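Local coordinates for protein geranyltranstransferase (Campylobacter jejuni, PDB 3NPK) that probably catalyses the condensation of isoprenoid diphosphates, joining geranyl diphosphate to isopentenyl diphosphate to give farnesyl diphosphate, and binds pyrophosphate in its pocket, at residues 29-34 and 110-115; 71-76 and 90-95. One frame throughout, in Å; residues are numbered along the deposited sequence.

Interaction 1: 29-34 and 110-115; sequences EALALM and GDALNT
L31 and A112 meet where two helices of the all-helical polyprenyl synthase fold, 27-37 and 103-122, come side by side, an example of helix packing in which, between these two turns, the contact rests on one methyl of L31. The backbones stay well apart, with the CA atoms of L31 and L113 7.8 Å from each other, and the space is bridged by side chains alone. The tight part is small and wholly apolar. L31 CD2 reaches across to A112 CB at 3.8 Å, a methyl-to-methyl contact, while the same CD2 lies 4.3 Å from L113 CD2, so the methyl sits between two consecutive residues of the facing helix. The torsions explain this reach: CG of L31 lies anti to its carbonyl carbon (chi1 -80°), and CD1 continues the chain outward from CA (chi2 164°), which leaves CD2 as the branch turned to the other helix. A112, whose CB bond points at helix 27-37, offers a low surface on which that methyl can rest. A30 adds packing on T105 and V109 of the same helix 103-122.

Away from this spot the contact loosens. On helix 27-37, E29 stands on the solvent side and L33 is only partly buried, its side chain lying against I94. On helix 103-122 the far side faces the second subunit and mixes hydrogen bonds with packing: D111 OD2 is hydrogen-bonded to H79 of the second subunit, N114 and T115 exchange bonds with T115 and N114 of that subunit, and A112 packs on its V148. The two methyls met by L31 CD2 lie nearly at right angles as seen from it, and A112 CB and L113 CD2 are themselves 5.5 Å apart.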
ATOM      1  N   GLU A  29       3.465  19.249  -0.406  1.00 10.87           N
ATOM      2  CA  GLU A  29       4.897  19.471  -0.500  1.00 10.76           C
ATOM      3  C   GLU A  29       5.670  18.286   0.084  1.00 11.58           C
ATOM      4  O   GLU A  29       6.683  17.851  -0.480  1.00 12.55           O
ATOM      5  CB  GLU A  29       5.271  20.780   0.210  1.00 13.36           C
ATOM      6  CG  GLU A  29       4.895  22.018  -0.591  1.00 15.74           C
ATOM      7  CD  GLU A  29       3.452  22.476  -0.399  1.00 19.09           C
ATOM      8  OE1 GLU A  29       2.688  21.823   0.339  1.00 18.55           O
ATOM      9  OE2 GLU A  29       3.076  23.518  -0.998  1.00 23.02           O
ATOM     10  N   ALA A  30       5.181  17.747   1.199  1.00 11.55           N
ATOM     11  CA  ALA A  30       5.838  16.604   1.828  1.00 11.39           C
ATOM     12  C   ALA A  30       5.754  15.349   0.946  1.00 11.45           C
ATOM     13  O   ALA A  30       6.704  14.573   0.874  1.00 14.63           O
ATOM     14  CB  ALA A  30       5.214  16.341   3.178  1.00 11.90           C
ATOM     15  N   LEU A  31       4.618  15.160   0.281  1.00 11.24           N
ATOM     16  CA  LEU A  31       4.455  14.058  -0.679  1.00 12.81           C
ATOM     17  C   LEU A  31       5.477  14.148  -1.804  1.00 13.01           C
ATOM     18  O   LEU A  31       6.036  13.135  -2.242  1.00 14.24           O
ATOM     19  CB  LEU A  31       3.039  14.076  -1.288  1.00 13.26           C
ATOM     20  CG  LEU A  31       1.865  13.481  -0.494  1.00 14.19           C
ATOM     21  CD1 LEU A  31       0.516  13.923  -1.060  1.00 14.98           C
ATOM     22  CD2 LEU A  31       1.953  11.942  -0.459  1.00 14.43           C
ATOM     23  N   ALA A  32       5.694  15.360  -2.305  1.00 11.83           N
ATOM     24  CA  ALA A  32       6.558  15.566  -3.467  1.00 12.83           C
ATOM     25  C   ALA A  32       8.043  15.547  -3.122  1.00 12.96           C
ATOM     26  O   ALA A  32       8.868  15.209  -3.949  1.00 13.26           O
ATOM     27  CB  ALA A  32       6.208  16.890  -4.147  1.00 13.77           C
ATOM     28  N   LEU A  33       8.374  15.921  -1.893  1.00 13.65           N
ATOM     29  CA  LEU A  33       9.746  16.265  -1.549  1.00 14.50           C
ATOM     30  C   LEU A  33      10.757  15.175  -1.904  1.00 13.08           C
ATOM     31  O   LEU A  33      11.753  15.436  -2.574  1.00 13.91           O
ATOM     32  CB  LEU A  33       9.830  16.596  -0.057  1.00 17.10           C
ATOM     33  CG  LEU A  33      11.090  17.308   0.420  1.00 21.11           C
ATOM     34  CD1 LEU A  33      11.185  18.684  -0.244  1.00 22.19           C
ATOM     35  CD2 LEU A  33      11.084  17.430   1.937  1.00 23.29           C
HETATM   36  N   MSE A  34      10.519  13.951  -1.445  1.00 13.03           N
HETATM   37  CA  MSE A  34      11.470  12.874  -1.689  1.00 14.73           C
HETATM   38  C   MSE A  34      11.448  12.363  -3.115  1.00 13.94           C
HETATM   39  O   MSE A  34      12.464  11.867  -3.612  1.00 15.94           O
HETATM   40  CB  MSE A  34      11.251  11.711  -0.727  1.00 18.42           C
HETATM   41  CG  MSE A  34      11.985  11.837   0.570  1.00 22.62           C
HETATM   42 SE   MSE A  34      13.955  12.101   0.425  1.00 26.84          SE
HETATM   43  CE  MSE A  34      14.197  12.844   2.206  1.00 25.04           C
ATOM     44  N   GLY A 110       4.621   8.081   3.631  1.00  8.58           N
ATOM     45  CA  GLY A 110       4.958   6.742   3.173  1.00  9.72           C
ATOM     46  C   GLY A 110       3.701   5.905   2.936  1.00  8.81           C
ATOM     47  O   GLY A 110       3.587   5.212   1.922  1.00  8.48           O
ATOM     48  N   ASP A 111       2.754   5.969   3.871  1.00  8.56           N
ATOM     49  CA  ASP A 111       1.495   5.223   3.737  1.00  8.63           C
ATOM     50  C   ASP A 111       0.781   5.648   2.455  1.00  8.07           C
ATOM     51  O   ASP A 111       0.299   4.800   1.686  1.00  8.97           O
ATOM     52  CB  ASP A 111       0.571   5.455   4.935  1.00  9.58           C
ATOM     53  CG  ASP A 111       1.075   4.783   6.206  1.00  9.70           C
ATOM     54  OD1 ASP A 111       2.014   3.967   6.135  1.00 10.31           O
ATOM     55  OD2 ASP A 111       0.536   5.078   7.280  1.00 11.02           O
ATOM     56  N   ALA A 112       0.707   6.962   2.230  1.00  8.05           N
ATOM     57  CA  ALA A 112       0.085   7.495   1.016  1.00  7.85           C
ATOM     58  C   ALA A 112       0.737   6.963  -0.250  1.00  7.85           C
ATOM     59  O   ALA A 112       0.045   6.600  -1.197  1.00  8.19           O
ATOM     60  CB  ALA A 112       0.095   9.021   1.031  1.00  8.89           C
ATOM     61  N   LEU A 113       2.069   6.943  -0.290  1.00  8.08           N
ATOM     62  CA  LEU A 113       2.769   6.538  -1.509  1.00  8.34           C
ATOM     63  C   LEU A 113       2.606   5.035  -1.776  1.00  7.83           C
ATOM     64  O   LEU A 113       2.541   4.618  -2.930  1.00  8.46           O
ATOM     65  CB  LEU A 113       4.253   6.939  -1.462  1.00  9.30           C
ATOM     66  CG  LEU A 113       4.514   8.452  -1.579  1.00 10.20           C
ATOM     67  CD1 LEU A 113       6.026   8.741  -1.454  1.00 12.06           C
ATOM     68  CD2 LEU A 113       3.935   9.047  -2.875  1.00 12.76           C
ATOM     69  N   ASN A 114       2.581   4.231  -0.713  1.00  7.59           N
ATOM     70  CA  ASN A 114       2.338   2.792  -0.826  1.00  7.11           C
ATOM     71  C   ASN A 114       0.992   2.597  -1.534  1.00  7.92           C
ATOM     72  O   ASN A 114       0.901   1.947  -2.578  1.00  8.64           O
ATOM     73  CB  ASN A 114       2.339   2.208   0.598  1.00  8.08           C
ATOM     74  CG  ASN A 114       2.244   0.684   0.649  1.00  8.74           C
ATOM     75  OD1 ASN A 114       2.092   0.006  -0.377  1.00  9.69           O
ATOM     76  ND2 ASN A 114       2.369   0.136   1.866  1.00  8.73           N
ATOM     77  N   THR A 115      -0.061   3.196  -0.987  1.00  7.33           N
ATOM     78  CA  THR A 115      -1.396   3.046  -1.587  1.00  7.59           C
ATOM     79  C   THR A 115      -1.469   3.682  -2.971  1.00  8.46           C
ATOM     80  O   THR A 115      -2.099   3.134  -3.888  1.00  8.85           O
ATOM     81  CB  THR A 115      -2.456   3.654  -0.662  1.00  8.56           C
ATOM     82  OG1 THR A 115      -2.344   3.028   0.619  1.00  9.30           O
ATOM     83  CG2 THR A 115      -3.869   3.443  -1.200  1.00  9.14           C
TER

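Interaction 2: 71-76 and 90-95; sequences FIHTYS and FRRGIP. With PPV (pyrophosphate), chain C.
T74 and R92 meet through one direct hydrogen bond and a water bridge beside the pyrophosphate, a worked case of a hairpin arginine held by a helix while it grips an anion. The direct bond is R92 NH1 to T74 OG1, 3.0 Å long with an N-H...O angle of 158°, and the hydroxyl lies close to the guanidinium plane. A water adds a second path: it is 2.7 Å from T74 OG1 and accepts from R92 NH2 at 3.0 Å. T74 OG1 also bonds to the carbonyl of E70 in its own helix, which helps to fix the hydroxyl.

The charged contacts involve the other edge of the same group. R92 NE points at PPV O12, 2.9 Å away and almost straight at 175°, and NH2 bonds to PPV O22, an oxygen whose position is less certain. With NH1 probably also donating to the M34 carbonyl, each N-H then has a likely partner, which would hold the guanidinium's rotation. The side chain, extended from CG to NE, carries the group from the turn to the helix. The H73 ring lies beside the pyrophosphate, its plane 56° from that of the guanidinium.

Backbone bonds shape the hairpin: R91 N to I94 O (2.9 Å) and I94 N to R91 O (3.1 Å) close a type I' turn with R92 and G93 at its tip. In this family the arginine pair after the first aspartate-rich motif serves the diphosphate sites, and this pocket, with K40 and R43, is consistent with that of isopentenyl diphosphate. R91 pairs with D81. Helix 59-80 packs on helices 103-122 and 147-156 through I72 and Y75, T74 touches helix 27-37 at L35, and strands 90-91 and 94-95 lie against that last helix through R91 and I94.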
ATOM      1  N   PHE A  71       7.142   5.008  -6.627  1.00  8.18           N
ATOM      2  CA  PHE A  71       6.344   5.375  -5.447  1.00  8.25           C
ATOM      3  C   PHE A  71       6.594   4.361  -4.332  1.00  8.30           C
ATOM      4  O   PHE A  71       6.770   4.743  -3.172  1.00  9.23           O
ATOM      5  CB  PHE A  71       4.840   5.424  -5.753  1.00  9.24           C
ATOM      6  CG  PHE A  71       4.373   6.679  -6.479  1.00  9.91           C
ATOM      7  CD1 PHE A  71       5.258   7.648  -6.931  1.00 10.08           C
ATOM      8  CD2 PHE A  71       3.027   6.856  -6.724  1.00 10.84           C
ATOM      9  CE1 PHE A  71       4.793   8.785  -7.602  1.00 10.38           C
ATOM     10  CE2 PHE A  71       2.547   7.974  -7.394  1.00 11.87           C
ATOM     11  CZ  PHE A  71       3.436   8.942  -7.834  1.00 10.47           C
ATOM     12  N   ILE A  72       6.567   3.072  -4.667  1.00  8.40           N
ATOM     13  CA  ILE A  72       6.828   2.039  -3.670  1.00  9.44           C
ATOM     14  C   ILE A  72       8.220   2.214  -3.124  1.00  8.99           C
ATOM     15  O   ILE A  72       8.430   2.170  -1.917  1.00 10.21           O
ATOM     16  CB  ILE A  72       6.732   0.622  -4.282  1.00 10.99           C
ATOM     17  CG1 ILE A  72       5.266   0.289  -4.571  1.00 12.59           C
ATOM     18  CG2 ILE A  72       7.435  -0.440  -3.376  1.00 11.26           C
ATOM     19  CD1 ILE A  72       4.414   0.158  -3.322  1.00 13.34           C
ATOM     20  N   HIS A  73       9.187   2.381  -4.013  1.00  8.85           N
ATOM     21  CA  HIS A  73      10.563   2.486  -3.563  1.00  9.40           C
ATOM     22  C   HIS A  73      10.746   3.695  -2.637  1.00  8.90           C
ATOM     23  O   HIS A  73      11.374   3.597  -1.574  1.00  9.62           O
ATOM     24  CB  HIS A  73      11.495   2.529  -4.769  1.00 10.73           C
ATOM     25  CG  HIS A  73      12.933   2.614  -4.395  1.00 12.11           C
ATOM     26  ND1 HIS A  73      13.754   3.644  -4.795  1.00 14.95           N
ATOM     27  CD2 HIS A  73      13.688   1.803  -3.621  1.00 10.56           C
ATOM     28  CE1 HIS A  73      14.967   3.446  -4.307  1.00 13.00           C
ATOM     29  NE2 HIS A  73      14.948   2.345  -3.577  1.00 15.35           N
ATOM     30  N   THR A  74      10.208   4.840  -3.044  1.00  8.60           N
ATOM     31  CA  THR A  74      10.329   6.039  -2.215  1.00  8.38           C
ATOM     32  C   THR A  74       9.631   5.880  -0.864  1.00  8.09           C
ATOM     33  O   THR A  74      10.189   6.290   0.172  1.00  9.35           O
ATOM     34  CB  THR A  74       9.827   7.281  -2.976  1.00  9.00           C
ATOM     35  OG1 THR A  74      10.725   7.549  -4.055  1.00 11.74           O
ATOM     36  CG2 THR A  74       9.763   8.518  -2.070  1.00  8.42           C
ATOM     37  N   TYR A  75       8.431   5.291  -0.849  1.00  8.43           N
ATOM     38  CA  TYR A  75       7.753   5.083   0.443  1.00  7.96           C
ATOM     39  C   TYR A  75       8.650   4.241   1.362  1.00  8.35           C
ATOM     40  O   TYR A  75       8.798   4.531   2.557  1.00  9.51           O
ATOM     41  CB  TYR A  75       6.334   4.488   0.289  1.00  8.10           C
ATOM     42  CG  TYR A  75       6.141   3.103   0.901  1.00  8.09           C
ATOM     43  CD1 TYR A  75       6.106   2.923   2.284  1.00  8.54           C
ATOM     44  CD2 TYR A  75       5.966   1.983   0.089  1.00  8.62           C
ATOM     45  CE1 TYR A  75       5.944   1.672   2.840  1.00  8.68           C
ATOM     46  CE2 TYR A  75       5.781   0.722   0.642  1.00  8.63           C
ATOM     47  CZ  TYR A  75       5.785   0.572   2.012  1.00  7.89           C
ATOM     48  OH  TYR A  75       5.628  -0.667   2.591  1.00  9.66           O
ATOM     49  N   SER A  76       9.304   3.234   0.796  1.00  8.00           N
ATOM     50  CA  SER A  76      10.103   2.334   1.618  1.00  8.56           C
ATOM     51  C   SER A  76      11.289   3.067   2.224  1.00  8.34           C
ATOM     52  O   SER A  76      11.665   2.803   3.370  1.00 10.58           O
ATOM     53  CB  SER A  76      10.547   1.096   0.817  1.00  8.84           C
ATOM     54  OG  SER A  76      11.646   1.358  -0.039  1.00 11.80           O
ATOM     55  N   PHE A  90      19.341  12.455   6.799  1.00 19.56           N
ATOM     56  CA  PHE A  90      19.362  12.903   5.407  1.00 19.83           C
ATOM     57  C   PHE A  90      19.116  11.752   4.442  1.00 17.97           C
ATOM     58  O   PHE A  90      19.457  10.603   4.730  1.00 19.55           O
ATOM     59  CB  PHE A  90      20.717  13.521   5.064  1.00 21.65           C
ATOM     60  CG  PHE A  90      21.052  14.723   5.885  1.00 24.43           C
ATOM     61  CD1 PHE A  90      20.646  15.981   5.486  1.00 25.05           C
ATOM     62  CD2 PHE A  90      21.765  14.594   7.068  1.00 25.73           C
ATOM     63  CE1 PHE A  90      20.945  17.091   6.248  1.00 26.72           C
ATOM     64  CE2 PHE A  90      22.068  15.697   7.831  1.00 26.83           C
ATOM     65  CZ  PHE A  90      21.660  16.951   7.419  1.00 27.32           C
ATOM     66  N   ARG A  91      18.527  12.076   3.294  1.00 16.92           N
ATOM     67  CA  ARG A  91      18.286  11.113   2.218  1.00 17.45           C
ATOM     68  C   ARG A  91      18.208  11.900   0.906  1.00 18.23           C
ATOM     69  O   ARG A  91      17.585  12.953   0.851  1.00 18.97           O
ATOM     70  CB  ARG A  91      16.979  10.353   2.469  1.00 18.08           C
ATOM     71  CG  ARG A  91      16.426   9.566   1.267  1.00 19.82           C
ATOM     72  CD  ARG A  91      17.208   8.310   0.987  1.00 20.87           C
ATOM     73  NE  ARG A  91      16.989   7.306   2.019  1.00 21.21           N
ATOM     74  CZ  ARG A  91      17.422   6.055   1.941  1.00 22.49           C
ATOM     75  NH1 ARG A  91      17.180   5.222   2.941  1.00 23.70           N
ATOM     76  NH2 ARG A  91      18.091   5.635   0.865  1.00 23.10           N
ATOM     77  N   ARG A  92      18.858  11.400  -0.137  1.00 18.40           N
ATOM     78  CA  ARG A  92      18.834  12.056  -1.450  1.00 19.09           C
ATOM     79  C   ARG A  92      19.247  13.534  -1.380  1.00 21.10           C
ATOM     80  O   ARG A  92      18.763  14.383  -2.141  1.00 22.43           O
ATOM     81  CB  ARG A  92      17.460  11.885  -2.109  1.00 18.53           C
ATOM     82  CG  ARG A  92      17.201  10.454  -2.558  1.00 17.37           C
ATOM     83  CD  ARG A  92      15.748  10.228  -2.955  1.00 15.54           C
ATOM     84  NE  ARG A  92      15.569   8.920  -3.579  1.00 15.35           N
ATOM     85  CZ  ARG A  92      14.388   8.434  -3.960  1.00 15.60           C
ATOM     86  NH1 ARG A  92      13.281   9.156  -3.796  1.00 14.93           N
ATOM     87  NH2 ARG A  92      14.304   7.229  -4.499  1.00 16.36           N
ATOM     88  N   GLY A  93      20.154  13.837  -0.460  1.00 21.55           N
ATOM     89  CA  GLY A  93      20.751  15.160  -0.414  1.00 22.12           C
ATOM     90  C   GLY A  93      19.998  16.203   0.394  1.00 22.24           C
ATOM     91  O   GLY A  93      20.443  17.340   0.507  1.00 23.54           O
ATOM     92  N   ILE A  94      18.861  15.822   0.959  1.00 21.15           N
ATOM     93  CA  ILE A  94      18.064  16.734   1.771  1.00 20.47           C
ATOM     94  C   ILE A  94      17.747  16.091   3.116  1.00 19.13           C
ATOM     95  O   ILE A  94      17.928  14.885   3.284  1.00 18.98           O
ATOM     96  CB  ILE A  94      16.743  17.100   1.060  1.00 21.60           C
ATOM     97  CG1 ILE A  94      15.934  15.847   0.696  1.00 20.97           C
ATOM     98  CG2 ILE A  94      17.027  17.917  -0.195  1.00 23.25           C
ATOM     99  CD1 ILE A  94      14.479  16.152   0.373  1.00 21.54           C
ATOM    100  N   PRO A  95      17.281  16.890   4.088  1.00 18.64           N
ATOM    101  CA  PRO A  95      16.836  16.275   5.345  1.00 16.83           C
ATOM    102  C   PRO A  95      15.700  15.293   5.106  1.00 15.68           C
ATOM    103  O   PRO A  95      14.910  15.447   4.182  1.00 16.91           O
ATOM    104  CB  PRO A  95      16.342  17.465   6.172  1.00 17.25           C
ATOM    105  CG  PRO A  95      17.125  18.631   5.640  1.00 18.49           C
ATOM    106  CD  PRO A  95      17.250  18.363   4.151  1.00 18.90           C
TER
HETATM  107  O11 PPV C 290      18.614   2.615  -2.608  1.00 34.36           O
HETATM  108  P1  PPV C 290      18.944   3.286  -4.079  1.00 30.95           P
HETATM  109  O21 PPV C 290      20.549   3.202  -4.430  1.00 31.94           O
HETATM  110  O31 PPV C 290      18.210   2.586  -5.135  1.00 32.36           O
HETATM  111  OPP PPV C 290      18.569   4.874  -3.914  1.00 25.85           O
HETATM  112  P2  PPV C 290      17.864   5.890  -4.989  1.00 20.72           P
HETATM  113  O12 PPV C 290      17.896   7.321  -4.170  1.00 21.31           O
HETATM  114  O22 PPV C 290      16.299   5.506  -5.203  1.00 20.20           O
HETATM  115  O32 PPV C 290      18.623   5.987  -6.248  1.00 20.76           O
HETATM  116  O   HOH W   1      11.981   7.219  -6.375  1.00 16.27           O

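In the fold
Interactions 1 and 2 have centres about 9 Å apart on the same side of the chain's centre. Along the chain their segments run 29-34, 71-76, 90-95 and 110-115, so both halves of interaction 2 fall between those of interaction 1. They also touch: M34 O is 2.8 Å from R92 NH1, a probable hydrogen bond tying helix 27-37 to the pyrophosphate-binding arginine, and G110 O packs against Y75 CB at 3.3 Å, bringing helix 103-122 to helix 59-80. Helices 27-37, 59-80 and 103-122 thereby form one packed group, with the small hairpin 90-95 at its side. The apolar helix pair and the anion pocket are thus adjoining parts of one polyprenyl synthase fold.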